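Local coordinates for CdiA-CT toxin, Conserved domain protein (Yersinia pseudotuberculosis serotype O:3, PDB 4ZQU), which probably acts as the nuclease toxin of a contact-dependent growth inhibition system and is held here in complex with its immunity protein CdiI, at residues 1-4 / 5-8; 10-13 / 14-17; 39-42 / 43-46; 57-60 / 61-65; 91-94 / 95-98. One frame throughout, in Å; residues are numbered along the deposited sequence.

In the fold
All five contacts are local. Interactions 1 and 4 lie within helices: the first on the surface helix 3-9, where aromatic and CH-pi contacts prevail, the second on the partly buried helix 53-66, held by backbone bonds, isoleucine packing and a long ion pair. Interactions 2 and 5 are turns in which a hydroxyl grips a carbonyl; the first faces CdiI, whereas the second leads from strand 85-92 to helix 98-113. Interaction 3 caps helix 42-47 after strand 33-39. Its centre is only about 8 Å from that of interaction 5, and the two touch. Trp3 of interaction 1 reaches residues of both, while interactions 2 and 4 stand about 22 Å apart between centres.

Interaction 1. Residues 1-4 / 5-8; sequences MPWE and DYVG
Met1 bends across the backbone and CB of Tyr6 at the start of helix 3-9, a short helix for which Pro2 is the N-cap. The thioether comes within 3.6 Å of Tyr6 CA at SD, and its methyl CE meets Asp5 CB from the same bent chain. Pro2 lends the helix its first acceptor: Tyr6 N donates to Pro2 O at 2.9 Å, nearly straight (158°), with a weaker bond from Asp5 N to the same oxygen. The pyrrolidine also rests on the Asp5 carboxylate, Pro2 CB lying 3.3 Å from Asp5 OD2, while Asp5 OD1 forms a salt bridge with Arg16.

Trp3 brings the aromatic contact. Its CG stands anti to the backbone N (chi1 177°); Tyr6 takes nearly the same torsion, and the two rings come out close to parallel. Their planes differ by 22°, but they are slid apart and hardly overlap; the closest pair is Trp3 CZ3 and Tyr6 CD2 at 3.4 Å. The indole also lies against Ala37, Ser39 and Ala91 of the central sheet, where NE1 donates to Arg89 O. Val7 N bonds to Trp3 O at 3.0 Å, and Val7 CG2 sits over a face of Trp3, 3.9 Å from the centroid of its five-membered ring. Glu4 closes the segment, its extended chain carrying OE2 toward Arg16 NH1 in a long, weak ion pair.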
loop_
_atom_site.group_PDB
_atom_site.type_symbol
_atom_site.label_atom_id
_atom_site.label_comp_id
_atom_site.label_asym_id
_atom_site.label_seq_id
_atom_site.Cartn_x
_atom_site.Cartn_y
_atom_site.Cartn_z
ATOM N N MET A 1 -13.360 20.583 9.947
ATOM C CA MET A 1 -13.133 19.617 8.879
ATOM C C MET A 1 -13.070 18.213 9.469
ATOM O O MET A 1 -12.831 18.062 10.668
ATOM C CB MET A 1 -11.845 19.949 8.114
ATOM C CG MET A 1 -10.568 19.432 8.757
ATOM S SD MET A 1 -9.088 20.114 7.982
ATOM C CE MET A 1 -9.463 19.886 6.248
ATOM N N PRO A 2 -13.309 17.182 8.637
ATOM C CA PRO A 2 -13.221 15.801 9.126
ATOM C C PRO A 2 -11.864 15.504 9.758
ATOM O O PRO A 2 -10.859 16.089 9.354
ATOM C CB PRO A 2 -13.434 14.967 7.860
ATOM C CG PRO A 2 -14.248 15.844 6.973
ATOM C CD PRO A 2 -13.763 17.240 7.235
ATOM N N TRP A 3 -11.846 14.617 10.748
ATOM C CA TRP A 3 -10.624 14.312 11.482
ATOM C C TRP A 3 -9.515 13.820 10.560
ATOM O O TRP A 3 -8.364 14.231 10.694
ATOM C CB TRP A 3 -10.898 13.269 12.570
ATOM C CG TRP A 3 -9.668 12.843 13.321
ATOM C CD1 TRP A 3 -9.116 11.595 13.349
ATOM C CD2 TRP A 3 -8.834 13.669 14.143
ATOM N NE1 TRP A 3 -7.996 11.592 14.143
ATOM C CE2 TRP A 3 -7.800 12.852 14.642
ATOM C CE3 TRP A 3 -8.862 15.018 14.508
ATOM C CZ2 TRP A 3 -6.805 13.342 15.486
ATOM C CZ3 TRP A 3 -7.873 15.501 15.347
ATOM C CH2 TRP A 3 -6.858 14.664 15.825
ATOM N N GLU A 4 -9.872 12.953 9.618
ATOM C CA GLU A 4 -8.902 12.370 8.700
ATOM C C GLU A 4 -8.222 13.448 7.862
ATOM O O GLU A 4 -7.029 13.363 7.578
ATOM C CB GLU A 4 -9.576 11.336 7.792
ATOM C CG GLU A 4 -8.602 10.448 7.029
ATOM C CD GLU A 4 -9.275 9.244 6.392
ATOM O OE1 GLU A 4 -10.521 9.150 6.451
ATOM O OE2 GLU A 4 -8.555 8.388 5.835
ATOM N N ASP A 5 -8.986 14.466 7.482
ATOM C CA ASP A 5 -8.456 15.563 6.683
ATOM C C ASP A 5 -7.614 16.510 7.529
ATOM O O ASP A 5 -6.597 17.033 7.070
ATOM C CB ASP A 5 -9.596 16.324 6.007
ATOM C CG ASP A 5 -10.348 15.470 5.008
ATOM O OD1 ASP A 5 -9.992 15.501 3.812
ATOM O OD2 ASP A 5 -11.287 14.757 5.418
ATOM N N TYR A 6 -8.049 16.723 8.766
ATOM C CA TYR A 6 -7.323 17.562 9.712
ATOM C C TYR A 6 -5.936 16.995 10.002
ATOM O O TYR A 6 -4.961 17.739 10.132
ATOM C CB TYR A 6 -8.121 17.704 11.010
ATOM C CG TYR A 6 -7.391 18.448 12.099
ATOM C CD1 TYR A 6 -7.425 19.833 12.160
ATOM C CD2 TYR A 6 -6.667 17.766 13.070
ATOM C CE1 TYR A 6 -6.758 20.519 13.155
ATOM C CE2 TYR A 6 -5.996 18.443 14.068
ATOM C CZ TYR A 6 -6.044 19.819 14.106
ATOM O OH TYR A 6 -5.378 20.501 15.099
ATOM N N VAL A 7 -5.856 15.672 10.106
ATOM C CA VAL A 7 -4.585 14.990 10.312
ATOM C C VAL A 7 -3.628 15.289 9.157
ATOM O O VAL A 7 -2.422 15.421 9.354
ATOM C CB VAL A 7 -4.790 13.462 10.456
ATOM C CG1 VAL A 7 -3.459 12.722 10.441
ATOM C CG2 VAL A 7 -5.559 13.152 11.734
ATOM N N GLY A 8 -4.175 15.425 7.955
ATOM C CA GLY A 8 -3.369 15.704 6.781
ATOM C C GLY A 8 -2.763 17.094 6.725
ATOM O O GLY A 8 -1.786 17.320 6.011
#

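Interaction 2. Residues 10-13 / 14-17; sequences TLPV and GSRL
Pro12 and Ser15 close a type II beta turn in the loop that leads from helix 3-9 to strand 26-27, with Val13 and Gly14 at its corners. Gly14 takes a positive phi of 85°, as glycine commonly does at the third position of such a turn.

The hydrogen bonds converge on one carbonyl. Ser15 OG donates to Pro12 O at 2.7 Å, while the usual turn bond from Ser15 N to the same oxygen is stretched to 3.5 Å and weak. The hydroxyl therefore does the stronger part of the closing. With OG beside the backbone N (chi1 -69°), both Ser15 donors face back across the turn; the hydroxyl approaches from above the carbonyl plane, 41° out of it. One water completes the polar set, donating hydrogen bonds to Ser15 OG at 2.8 Å and to Val13 O at 3.2 Å. Ser15 OG is thus donor and acceptor at once, and the water ties the corner peptide to the serine.

Packing within the turn is slight, Pro12 CD standing 4.0 Å from Ser15 OG. Leu11 and Ser15 both lean on Tyr26. Pro12 packs on Arg69 and Val13 on Ala67 of the CdiI chain, which places these two residues in the toxin-immunity interface.

Past the turn, the backbone of Ser15 pairs with Phe27 and that of Leu17 with Asp25: a type II turn, reinforced by a serine hydroxyl, that lays the chain alongside the short strand 26-27 at the sheet margin.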
loop_
_atom_site.group_PDB
_atom_site.type_symbol
_atom_site.label_atom_id
_atom_site.label_comp_id
_atom_site.label_asym_id
_atom_site.label_seq_id
_atom_site.Cartn_x
_atom_site.Cartn_y
_atom_site.Cartn_z
ATOM N N THR A 10 -1.142 18.614 8.996
ATOM C CA THR A 10 0.138 18.640 9.699
ATOM C C THR A 10 1.165 17.720 9.037
ATOM O O THR A 10 2.263 17.524 9.558
ATOM C CB THR A 10 -0.029 18.227 11.182
ATOM O OG1 THR A 10 1.194 18.457 11.895
ATOM C CG2 THR A 10 -0.406 16.758 11.293
ATOM N N LEU A 11 0.803 17.167 7.885
ATOM C CA LEU A 11 1.649 16.203 7.191
ATOM C C LEU A 11 2.033 16.693 5.794
ATOM O O LEU A 11 1.292 17.463 5.182
ATOM C CB LEU A 11 0.937 14.851 7.103
ATOM C CG LEU A 11 0.621 14.202 8.449
ATOM C CD1 LEU A 11 -0.110 12.889 8.252
ATOM C CD2 LEU A 11 1.896 13.998 9.246
ATOM N N PRO A 12 3.201 16.249 5.290
ATOM C CA PRO A 12 3.680 16.628 3.954
ATOM C C PRO A 12 2.695 16.251 2.846
ATOM O O PRO A 12 1.938 15.293 3.005
ATOM C CB PRO A 12 4.986 15.836 3.814
ATOM C CG PRO A 12 5.429 15.594 5.210
ATOM C CD PRO A 12 4.173 15.394 5.993
ATOM N N VAL A 13 2.704 16.997 1.745
ATOM C CA VAL A 13 1.776 16.742 0.647
ATOM C C VAL A 13 2.073 15.405 -0.022
ATOM O O VAL A 13 3.221 14.964 -0.074
ATOM C CB VAL A 13 1.820 17.862 -0.412
ATOM C CG1 VAL A 13 1.267 19.154 0.160
ATOM C CG2 VAL A 13 3.235 18.063 -0.920
ATOM N N GLY A 14 1.023 14.760 -0.522
ATOM C CA GLY A 14 1.154 13.472 -1.178
ATOM C C GLY A 14 1.152 12.309 -0.206
ATOM O O GLY A 14 1.337 11.160 -0.606
ATOM N N SER A 15 0.936 12.604 1.072
ATOM C CA SER A 15 0.959 11.579 2.110
ATOM C C SER A 15 -0.329 10.770 2.165
ATOM O O SER A 15 -0.312 9.602 2.553
ATOM C CB SER A 15 1.221 12.211 3.478
ATOM O OG SER A 15 2.543 12.713 3.562
ATOM N N ARG A 16 -1.440 11.391 1.781
ATOM C CA ARG A 16 -2.744 10.739 1.863
ATOM C C ARG A 16 -2.842 9.496 0.988
ATOM O O ARG A 16 -2.661 9.555 -0.229
ATOM C CB ARG A 16 -3.859 11.709 1.480
ATOM C CG ARG A 16 -5.230 11.060 1.473
ATOM C CD ARG A 16 -5.768 10.894 2.878
ATOM N NE ARG A 16 -6.543 12.061 3.286
ATOM C CZ ARG A 16 -7.841 12.032 3.569
ATOM N NH1 ARG A 16 -8.511 10.890 3.505
ATOM N NH2 ARG A 16 -8.467 13.144 3.925
ATOM N N LEU A 17 -3.133 8.370 1.630
ATOM C CA LEU A 17 -3.362 7.114 0.936
ATOM C C LEU A 17 -4.802 7.041 0.445
ATOM O O LEU A 17 -5.688 7.666 1.030
ATOM C CB LEU A 17 -3.054 5.937 1.859
ATOM C CG LEU A 17 -1.584 5.756 2.233
ATOM C CD1 LEU A 17 -1.462 4.819 3.415
ATOM C CD2 LEU A 17 -0.808 5.225 1.044
HETATM O O HOH W 1 4.538 12.512 1.558
#

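Interaction 3. Residues 39-42 / 43-46; sequences SLDT and QTMA
Asp41 holds Thr44 by two bonds to one oxygen. Its OD1 accepts from Thr44 N at 2.8 Å, almost straight at 165° and nearly along the C-O axis of the carboxylate. The same OD1 accepts from Thr44 OG1, also at 2.8 Å, this time from the syn side and 34° out of the carboxylate plane. The torsion that makes this possible is chi1 of Asp41, 55°, which tucks the carboxylate between the backbone N and carbonyl carbon and turns OD1 onto the opening of helix 42-47. The amino end of a helix would be expected to favour a negative carboxylate there.

The backbone takes over at once, with Met45 N bonding to Asp41 O at 2.9 Å and Ala46 N to Thr42 O at 3.0 Å. On the inner side, Leu40 and Met45 cross at about a right angle, Leu40 CD1 touching Met45 CE at 3.6 Å. Met45 reaches this position because its chain bends at both chi2 and chi3.

A second shell fixes the approach to the cap. One water accepts from Asp41 N and donates to Ser39 O and to Thr44 OG1, the last at 3.2 Å. Leu40 is held by backbone pairing with Ala91, and Met45 also packs on Val92 and Pro93.

An N-cap aspartate with threonine at the third helical position, together with apolar residues just before the cap and four places beyond it, makes an N-cap with a hydrophobic staple; here it starts the helix that follows strand 33-39.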
loop_
_atom_site.group_PDB
_atom_site.type_symbol
_atom_site.label_atom_id
_atom_site.label_comp_id
_atom_site.label_asym_id
_atom_site.label_seq_id
_atom_site.Cartn_x
_atom_site.Cartn_y
_atom_site.Cartn_z
ATOM N N SER A 39 -11.049 8.304 14.854
ATOM C CA SER A 39 -11.848 9.310 15.541
ATOM C C SER A 39 -13.037 8.700 16.266
ATOM O O SER A 39 -13.702 7.802 15.753
ATOM C CB SER A 39 -12.338 10.370 14.552
ATOM O OG SER A 39 -13.146 11.336 15.203
ATOM N N LEU A 40 -13.299 9.197 17.466
ATOM C CA LEU A 40 -14.476 8.803 18.226
ATOM C C LEU A 40 -15.331 10.026 18.507
ATOM O O LEU A 40 -14.884 10.948 19.182
ATOM C CB LEU A 40 -14.070 8.132 19.535
ATOM C CG LEU A 40 -13.322 6.807 19.397
ATOM C CD1 LEU A 40 -12.633 6.451 20.698
ATOM C CD2 LEU A 40 -14.282 5.707 18.982
ATOM N N ASP A 41 -16.551 10.054 17.980
ATOM C CA ASP A 41 -17.430 11.185 18.245
ATOM C C ASP A 41 -18.214 10.961 19.537
ATOM O O ASP A 41 -18.083 9.916 20.177
ATOM C CB ASP A 41 -18.376 11.451 17.062
ATOM C CG ASP A 41 -19.189 10.232 16.659
ATOM O OD1 ASP A 41 -19.559 9.425 17.536
ATOM O OD2 ASP A 41 -19.471 10.091 15.451
ATOM N N THR A 42 -19.019 11.950 19.912
ATOM C CA THR A 42 -19.746 11.924 21.178
ATOM C C THR A 42 -20.733 10.764 21.254
ATOM O O THR A 42 -20.922 10.168 22.315
ATOM C CB THR A 42 -20.512 13.240 21.408
ATOM O OG1 THR A 42 -21.441 13.450 20.336
ATOM C CG2 THR A 42 -19.547 14.414 21.475
ATOM N N GLN A 43 -21.356 10.447 20.125
ATOM C CA GLN A 43 -22.356 9.390 20.080
ATOM C C GLN A 43 -21.730 8.007 20.218
ATOM O O GLN A 43 -22.220 7.172 20.981
ATOM C CB GLN A 43 -23.158 9.476 18.782
ATOM C CG GLN A 43 -23.999 10.733 18.670
ATOM C CD GLN A 43 -25.105 10.799 19.706
ATOM O OE1 GLN A 43 -24.977 11.476 20.727
ATOM N NE2 GLN A 43 -26.201 10.095 19.446
ATOM N N THR A 44 -20.649 7.774 19.478
ATOM C CA THR A 44 -19.950 6.492 19.516
ATOM C C THR A 44 -19.270 6.283 20.868
ATOM O O THR A 44 -19.221 5.165 21.385
ATOM C CB THR A 44 -18.903 6.394 18.389
ATOM O OG1 THR A 44 -19.524 6.690 17.133
ATOM C CG2 THR A 44 -18.304 4.998 18.332
ATOM N N MET A 45 -18.749 7.367 21.436
ATOM C CA MET A 45 -18.133 7.318 22.757
ATOM C C MET A 45 -19.178 6.983 23.818
ATOM O O MET A 45 -18.904 6.252 24.769
ATOM C CB MET A 45 -17.446 8.647 23.082
ATOM C CG MET A 45 -16.678 8.639 24.391
ATOM S SD MET A 45 -15.345 7.424 24.399
ATOM C CE MET A 45 -14.101 8.275 23.440
ATOM N N ALA A 46 -20.381 7.520 23.641
ATOM C CA ALA A 46 -21.491 7.221 24.532
ATOM C C ALA A 46 -21.962 5.782 24.347
ATOM O O ALA A 46 -22.363 5.123 25.308
ATOM C CB ALA A 46 -22.636 8.187 24.294
HETATM O O HOH W 2 -16.910 7.799 15.636
#

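Interaction 4. Residues 57-60 / 61-65; sequences SIKK and NIDVT
Ile58 and Ile62 are joined by a regular alpha-helical bond in the middle of helix 53-66, Ile62 N donating to Ile58 O at 2.8 Å and 166°. The next rung, from Asp63 N to Lys59 O, is 3.0 Å long, whereas the one before, from Asn61 N to Ser57 O, is weak at 3.4 Å. Farther on, Thr65 adds a side-chain bond of its own: OG1 donates to Ile62 O at 2.6 Å, three residues back.

One apolar ridge is formed by Ile58 CG2 and Ile62 CD1, 4.0 Å apart, the two chains lying obliquely. Ile62 CG1 also leans on the carbonyl of Ile58. Elsewhere on the helix Lys59 crosses Asp63 at a slant. The ammonium NZ and Asp63 OD2 form a long salt bridge of 3.6 Å, and the aliphatic CE comes closer to that oxygen, at 3.3 Å, so the lysine lies against the carboxylate more than it points at it. With CG beside its backbone N (chi1 -67°), Asp63 turns its carboxylate back over the preceding turn. Its other oxygen, OD1, is bonded to Tyr110 OH, which helps to fix the rotation of the group.

These faces are used differently. Ile58 packs on Leu90 and Ala107, Ile62 on Tyr110, and Asn61 and Thr65 rest on Val88, while Ser57 OG bonds to Lys38 NZ. Helix 53-66 thus packs against both strand 85-92 and helix 98-113, Ile58 touching the two at once.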
loop_
_atom_site.group_PDB
_atom_site.type_symbol
_atom_site.label_atom_id
_atom_site.label_comp_id
_atom_site.label_asym_id
_atom_site.label_seq_id
_atom_site.Cartn_x
_atom_site.Cartn_y
_atom_site.Cartn_z
ATOM N N SER A 57 -11.956 -1.253 20.726
ATOM C CA SER A 57 -12.005 -0.530 19.458
ATOM C C SER A 57 -10.633 -0.016 19.048
ATOM O O SER A 57 -10.237 -0.129 17.888
ATOM C CB SER A 57 -12.987 0.636 19.548
ATOM O OG SER A 57 -12.988 1.386 18.345
ATOM N N ILE A 58 -9.911 0.544 20.012
ATOM C CA ILE A 58 -8.579 1.081 19.761
ATOM C C ILE A 58 -7.565 -0.037 19.561
ATOM O O ILE A 58 -6.772 -0.004 18.621
ATOM C CB ILE A 58 -8.111 1.986 20.912
ATOM C CG1 ILE A 58 -9.162 3.059 21.204
ATOM C CG2 ILE A 58 -6.772 2.616 20.575
ATOM C CD1 ILE A 58 -8.817 3.949 22.379
ATOM N N LYS A 59 -7.597 -1.024 20.450
ATOM C CA LYS A 59 -6.721 -2.183 20.341
ATOM C C LYS A 59 -6.912 -2.886 19.003
ATOM O O LYS A 59 -5.960 -3.399 18.415
ATOM C CB LYS A 59 -6.981 -3.163 21.482
ATOM C CG LYS A 59 -5.944 -4.256 21.588
ATOM C CD LYS A 59 -6.559 -5.593 21.946
ATOM C CE LYS A 59 -5.550 -6.714 21.761
ATOM N NZ LYS A 59 -6.212 -8.036 21.608
ATOM N N LYS A 60 -8.154 -2.905 18.531
ATOM C CA LYS A 60 -8.479 -3.521 17.256
ATOM C C LYS A 60 -7.730 -2.808 16.138
ATOM O O LYS A 60 -7.236 -3.439 15.206
ATOM C CB LYS A 60 -9.988 -3.483 17.013
ATOM C CG LYS A 60 -10.421 -3.914 15.624
ATOM C CD LYS A 60 -11.879 -4.347 15.622
ATOM C CE LYS A 60 -12.725 -3.425 14.757
ATOM N NZ LYS A 60 -13.286 -4.121 13.563
ATOM N N ASN A 61 -7.635 -1.487 16.246
ATOM C CA ASN A 61 -6.894 -0.701 15.272
ATOM C C ASN A 61 -5.392 -0.897 15.423
ATOM O O ASN A 61 -4.687 -1.088 14.436
ATOM C CB ASN A 61 -7.239 0.782 15.402
ATOM C CG ASN A 61 -6.582 1.630 14.325
ATOM O OD1 ASN A 61 -5.389 1.924 14.388
ATOM N ND2 ASN A 61 -7.365 2.031 13.330
ATOM N N ILE A 62 -4.913 -0.848 16.664
ATOM C CA ILE A 62 -3.491 -1.007 16.966
ATOM C C ILE A 62 -2.915 -2.298 16.395
ATOM O O ILE A 62 -1.842 -2.295 15.792
ATOM C CB ILE A 62 -3.240 -0.990 18.487
ATOM C CG1 ILE A 62 -3.587 0.378 19.069
ATOM C CG2 ILE A 62 -1.792 -1.339 18.798
ATOM C CD1 ILE A 62 -3.398 0.462 20.560
ATOM N N ASP A 63 -3.635 -3.399 16.580
ATOM C CA ASP A 63 -3.174 -4.699 16.106
ATOM C C ASP A 63 -2.977 -4.706 14.594
ATOM O O ASP A 63 -2.011 -5.278 14.096
ATOM C CB ASP A 63 -4.155 -5.800 16.515
ATOM C CG ASP A 63 -4.203 -6.010 18.017
ATOM O OD1 ASP A 63 -3.160 -5.814 18.678
ATOM O OD2 ASP A 63 -5.281 -6.373 18.536
ATOM N N VAL A 64 -3.888 -4.060 13.873
ATOM C CA VAL A 64 -3.821 -4.007 12.416
ATOM C C VAL A 64 -2.617 -3.194 11.946
ATOM O O VAL A 64 -1.923 -3.581 11.006
ATOM C CB VAL A 64 -5.104 -3.404 11.815
ATOM C CG1 VAL A 64 -5.025 -3.385 10.299
ATOM C CG2 VAL A 64 -6.314 -4.196 12.267
ATOM N N THR A 65 -2.375 -2.068 12.607
ATOM C CA THR A 65 -1.229 -1.231 12.284
ATOM C C THR A 65 0.071 -1.989 12.520
ATOM O O THR A 65 1.012 -1.890 11.733
ATOM C CB THR A 65 -1.210 0.062 13.125
ATOM O OG1 THR A 65 -0.927 -0.259 14.491
ATOM C CG2 THR A 65 -2.545 0.777 13.049
#

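Interaction 5. Residues 91-94 / 95-98; sequences AVPV and NTTK
Pro93 and Thr96 bound a tight turn, with Val94 and Asn95 at backbone angles close to those of a type I beta turn, where the chain leaves strand 85-92 of the central sheet for helix 98-113. A side chain closes it: Thr96 OG1 donates to Pro93 O at 2.9 Å, reaching the carbonyl from above, 44° out of its plane. Thr96 chi1 of -57° puts the hydroxyl beside its own backbone N, facing the proline. There the hydroxyl oxygen also meets the ring, 3.4 Å from Pro93 CD, the two side chains crossing at about a right angle.

Asn95 bends back to the CB-CG side of the same ring. Its amide is carried between the backbone N and the carbonyl carbon (chi1 67°), so that OD1 presses on Pro93 CG at 3.1 Å and on CB at 3.3 Å. This oxygen is buried without a polar partner in the model; the other end of the amide is better served, since ND2 donates to Thr42 O and links the turn to helix 42-47. Pro93 and Thr96 pack against Met45 from that helix, and Val92 and Thr96 against Trp101 and Ile104 from helix 98-113. Thr97 then serves as the N-cap of helix 98-113.

A water links two carbonyls of the turn, donating to Val94 O at 2.6 Å and to Thr96 O at 3.0 Å.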
loop_
_atom_site.group_PDB
_atom_site.type_symbol
_atom_site.label_atom_id
_atom_site.label_comp_id
_atom_site.label_asym_id
_atom_site.label_seq_id
_atom_site.Cartn_x
_atom_site.Cartn_y
_atom_site.Cartn_z
ATOM N N ALA A 91 -8.790 10.922 17.933
ATOM C CA ALA A 91 -9.636 12.018 18.383
ATOM C C ALA A 91 -10.683 11.502 19.368
ATOM O O ALA A 91 -11.376 10.525 19.090
ATOM C CB ALA A 91 -10.302 12.699 17.202
ATOM N N VAL A 92 -10.781 12.153 20.525
ATOM C CA VAL A 92 -11.786 11.800 21.524
ATOM C C VAL A 92 -12.589 13.035 21.944
ATOM O O VAL A 92 -12.047 14.137 22.028
ATOM C CB VAL A 92 -11.147 11.139 22.771
ATOM C CG1 VAL A 92 -10.514 9.803 22.401
ATOM C CG2 VAL A 92 -10.125 12.062 23.414
ATOM N N PRO A 93 -13.894 12.851 22.199
ATOM C CA PRO A 93 -14.799 13.959 22.516
ATOM C C PRO A 93 -14.736 14.403 23.975
ATOM O O PRO A 93 -13.976 13.849 24.767
ATOM C CB PRO A 93 -16.173 13.377 22.192
ATOM C CG PRO A 93 -16.027 11.932 22.478
ATOM C CD PRO A 93 -14.608 11.564 22.141
ATOM N N VAL A 94 -15.548 15.397 24.316
ATOM C CA VAL A 94 -15.541 15.985 25.650
ATOM C C VAL A 94 -16.298 15.138 26.669
ATOM O O VAL A 94 -16.027 15.213 27.867
ATOM C CB VAL A 94 -16.146 17.402 25.631
ATOM C CG1 VAL A 94 -15.280 18.332 24.797
ATOM C CG2 VAL A 94 -17.567 17.366 25.088
ATOM N N ASN A 95 -17.241 14.329 26.192
ATOM C CA ASN A 95 -18.048 13.500 27.083
ATOM C C ASN A 95 -17.354 12.190 27.448
ATOM O O ASN A 95 -17.983 11.270 27.974
ATOM C CB ASN A 95 -19.415 13.206 26.454
ATOM C CG ASN A 95 -19.318 12.322 25.222
ATOM O OD1 ASN A 95 -18.365 12.416 24.452
ATOM N ND2 ASN A 95 -20.310 11.458 25.033
ATOM N N THR A 96 -16.057 12.111 27.163
ATOM C CA THR A 96 -15.257 10.954 27.541
ATOM C C THR A 96 -15.132 10.885 29.059
ATOM O O THR A 96 -14.594 11.797 29.688
ATOM C CB THR A 96 -13.852 11.003 26.909
ATOM O OG1 THR A 96 -13.968 11.090 25.483
ATOM C CG2 THR A 96 -13.056 9.761 27.281
ATOM N N THR A 97 -15.639 9.806 29.645
ATOM C CA THR A 97 -15.634 9.661 31.094
ATOM C C THR A 97 -14.269 9.210 31.595
ATOM O O THR A 97 -13.438 8.733 30.823
ATOM C CB THR A 97 -16.695 8.656 31.563
ATOM O OG1 THR A 97 -16.289 7.332 31.206
ATOM C CG2 THR A 97 -18.034 8.958 30.919
ATOM N N LYS A 98 -14.050 9.370 32.896
ATOM C CA LYS A 98 -12.808 8.958 33.538
ATOM C C LYS A 98 -12.551 7.478 33.303
ATOM O O LYS A 98 -11.422 7.068 33.033
ATOM C CB LYS A 98 -12.863 9.256 35.038
ATOM C CG LYS A 98 -13.301 10.676 35.360
ATOM C CD LYS A 98 -13.708 10.822 36.814
ATOM C CE LYS A 98 -12.543 10.545 37.742
ATOM N NZ LYS A 98 -12.936 10.717 39.167
HETATM O O HOH W 3 -13.656 14.482 28.656
#